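Local atomic coordinates of putative histidinol-phosphate aminotransferase (Burkholderia pseudomallei, PDB entry 3P1T), a protein that probably catalyses the pyridoxal-phosphate-dependent transfer of an amino group from L-histidinol phosphate to 2-oxoglutarate, a late step of histidine biosynthesis. Residues Gln17-Ala22 and Asn323-Ala328. Residues are numbered along the deposited sequence; the frame is centred on the assembly and turned at random.
Sequences QAVCLA and NDRLLA
Asn323 meets Leu21 through the oxygen of its amide: OD1 lies 4.1 Å from Leu21 CD2, a loose touch of a polar atom on a methyl group. Asn323 sets off pointing away from residues 17-22, but with CG set beside the backbone N (chi1 -58°) the amide oxygen is brought back towards Leu21. Its polar atoms are engaged elsewhere in the chain, OD1 by the backbone N of Gly318 and ND2 by Gln257 OE1 of helix 244-267, which together restrict how the amide can turn. Arg325 passes its aliphatic part across Val19 at a slant, with CB, CG and CD all near the one methyl CG2, closest at CD, 3.8 Å from Val19 CG2. Bends further along the chain carry the guanidinium past this methyl to the backbone of Gln17. There NH1 comes within 2.9 Å of Gln17 O, obliquely to the guanidinium plane, in a bent and weak hydrogen bond (121° at the hydrogen). NH2 is held by the carbonyl oxygen of Arg297, so the guanidinium joins two backbone carbonyls from separate parts of the chain. The segments belong to the small domain of a fold-type I aminotransferase, which the N-terminal strand 19-20 joins to the C-terminal part of the chain; this strand is the outermost within this chain of a mixed sheet, parallel to strand 299-303, and helix 320-333 packs against that sheet. Val19 and Leu21 both direct CB at the helix. Leu326, the next residue of the helix, meets Leu21 obliquely: its CB lies 3.8 Å from Leu21 CD1, and Leu326 CD1 is 4.1 Å from that same methyl. Leu326 also rests on Ile299 and Val301 of the neighbouring strand and on Ile315 of strand 312-316.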
loop_
_atom_site.group_PDB
_atom_site.type_symbol
_atom_site.label_atom_id
_atom_site.label_comp_id
_atom_site.label_asym_id
_atom_site.label_seq_id
_atom_site.Cartn_x
_atom_site.Cartn_y
_atom_site.Cartn_z
ATOM N N GLN A 17 -22.574 8.170 -25.499
ATOM C CA GLN A 17 -22.368 8.156 -24.054
ATOM C C GLN A 17 -21.196 9.072 -23.624
ATOM O O GLN A 17 -20.554 9.704 -24.468
ATOM C CB GLN A 17 -22.128 6.711 -23.582
ATOM C CG GLN A 17 -21.158 5.890 -24.416
ATOM C CD GLN A 17 -21.473 4.435 -24.221
ATOM O OE1 GLN A 17 -21.144 3.835 -23.189
ATOM N NE2 GLN A 17 -22.185 3.858 -25.180
ATOM N N ALA A 18 -20.955 9.154 -22.297
ATOM C CA ALA A 18 -19.886 9.944 -21.686
ATOM C C ALA A 18 -18.513 9.412 -22.097
ATOM O O ALA A 18 -18.357 8.205 -22.326
ATOM C CB ALA A 18 -20.016 9.942 -20.172
ATOM N N VAL A 19 -17.535 10.331 -22.218
ATOM C CA VAL A 19 -16.174 10.068 -22.672
ATOM C C VAL A 19 -15.189 10.758 -21.713
ATOM O O VAL A 19 -15.280 11.974 -21.514
ATOM C CB VAL A 19 -16.027 10.561 -24.154
ATOM C CG1 VAL A 19 -14.573 10.699 -24.588
ATOM C CG2 VAL A 19 -16.784 9.658 -25.125
ATOM N N CYS A 20 -14.262 9.974 -21.110
ATOM C CA CYS A 20 -13.229 10.503 -20.204
ATOM C C CYS A 20 -11.864 10.277 -20.833
ATOM O O CYS A 20 -11.410 9.146 -21.007
ATOM C CB CYS A 20 -13.308 9.903 -18.796
ATOM S SG CYS A 20 -12.164 10.658 -17.578
ATOM N N LEU A 21 -11.235 11.382 -21.195
ATOM C CA LEU A 21 -9.898 11.477 -21.757
ATOM C C LEU A 21 -9.134 12.464 -20.896
ATOM O O LEU A 21 -8.569 13.428 -21.414
ATOM C CB LEU A 21 -9.966 11.923 -23.248
ATOM C CG LEU A 21 -10.897 11.202 -24.225
ATOM C CD1 LEU A 21 -11.077 12.013 -25.483
ATOM C CD2 LEU A 21 -10.384 9.830 -24.580
ATOM N N ALA A 22 -9.178 12.272 -19.562
ATOM C CA ALA A 22 -8.582 13.225 -18.621
ATOM C C ALA A 22 -7.513 12.625 -17.689
ATOM O O ALA A 22 -6.748 13.411 -17.124
ATOM C CB ALA A 22 -9.684 13.829 -17.756
ATOM N N ASN A 323 -11.958 9.160 -29.341
ATOM C CA ASN A 323 -11.215 10.177 -30.070
ATOM C C ASN A 323 -12.101 10.795 -31.155
ATOM O O ASN A 323 -11.991 12.002 -31.393
ATOM C CB ASN A 323 -9.946 9.576 -30.659
ATOM C CG ASN A 323 -9.022 8.967 -29.626
ATOM O OD1 ASN A 323 -9.085 9.264 -28.430
ATOM N ND2 ASN A 323 -8.147 8.089 -30.069
ATOM N N ASP A 324 -13.017 9.984 -31.763
ATOM C CA ASP A 324 -14.027 10.436 -32.743
ATOM C C ASP A 324 -14.938 11.513 -32.109
ATOM O O ASP A 324 -15.130 12.582 -32.692
ATOM C CB ASP A 324 -14.891 9.250 -33.271
ATOM C CG ASP A 324 -14.341 8.376 -34.404
ATOM O OD1 ASP A 324 -13.325 8.776 -35.036
ATOM O OD2 ASP A 324 -14.981 7.328 -34.717
ATOM N N ARG A 325 -15.451 11.224 -30.881
ATOM C CA ARG A 325 -16.333 12.086 -30.085
ATOM C C ARG A 325 -15.650 13.427 -29.774
ATOM O O ARG A 325 -16.262 14.482 -29.994
ATOM C CB ARG A 325 -16.762 11.379 -28.785
ATOM C CG ARG A 325 -17.786 10.252 -29.003
ATOM C CD ARG A 325 -19.020 10.391 -28.124
ATOM N NE ARG A 325 -19.553 11.752 -28.197
ATOM C CZ ARG A 325 -19.824 12.522 -27.148
ATOM N NH1 ARG A 325 -19.700 12.046 -25.911
ATOM N NH2 ARG A 325 -20.269 13.758 -27.325
ATOM N N LEU A 326 -14.374 13.374 -29.312
ATOM C CA LEU A 326 -13.575 14.548 -28.989
ATOM C C LEU A 326 -13.358 15.425 -30.209
ATOM O O LEU A 326 -13.573 16.641 -30.130
ATOM C CB LEU A 326 -12.207 14.186 -28.393
ATOM C CG LEU A 326 -11.315 15.416 -28.214
ATOM C CD1 LEU A 326 -11.250 15.847 -26.780
ATOM C CD2 LEU A 326 -9.988 15.301 -28.952
ATOM N N LEU A 327 -12.907 14.817 -31.323
ATOM C CA LEU A 327 -12.620 15.563 -32.549
ATOM C C LEU A 327 -13.890 16.238 -33.101
ATOM O O LEU A 327 -13.805 17.386 -33.545
ATOM C CB LEU A 327 -11.976 14.658 -33.616
ATOM C CG LEU A 327 -10.540 14.166 -33.318
ATOM C CD1 LEU A 327 -10.100 13.154 -34.332
ATOM C CD2 LEU A 327 -9.530 15.307 -33.258
ATOM N N ALA A 328 -15.059 15.570 -33.009
ATOM C CA ALA A 328 -16.327 16.129 -33.507
ATOM C C ALA A 328 -16.750 17.341 -32.670
ATOM O O ALA A 328 -17.185 18.343 -33.234
ATOM C CB ALA A 328 -17.416 15.074 -33.503
#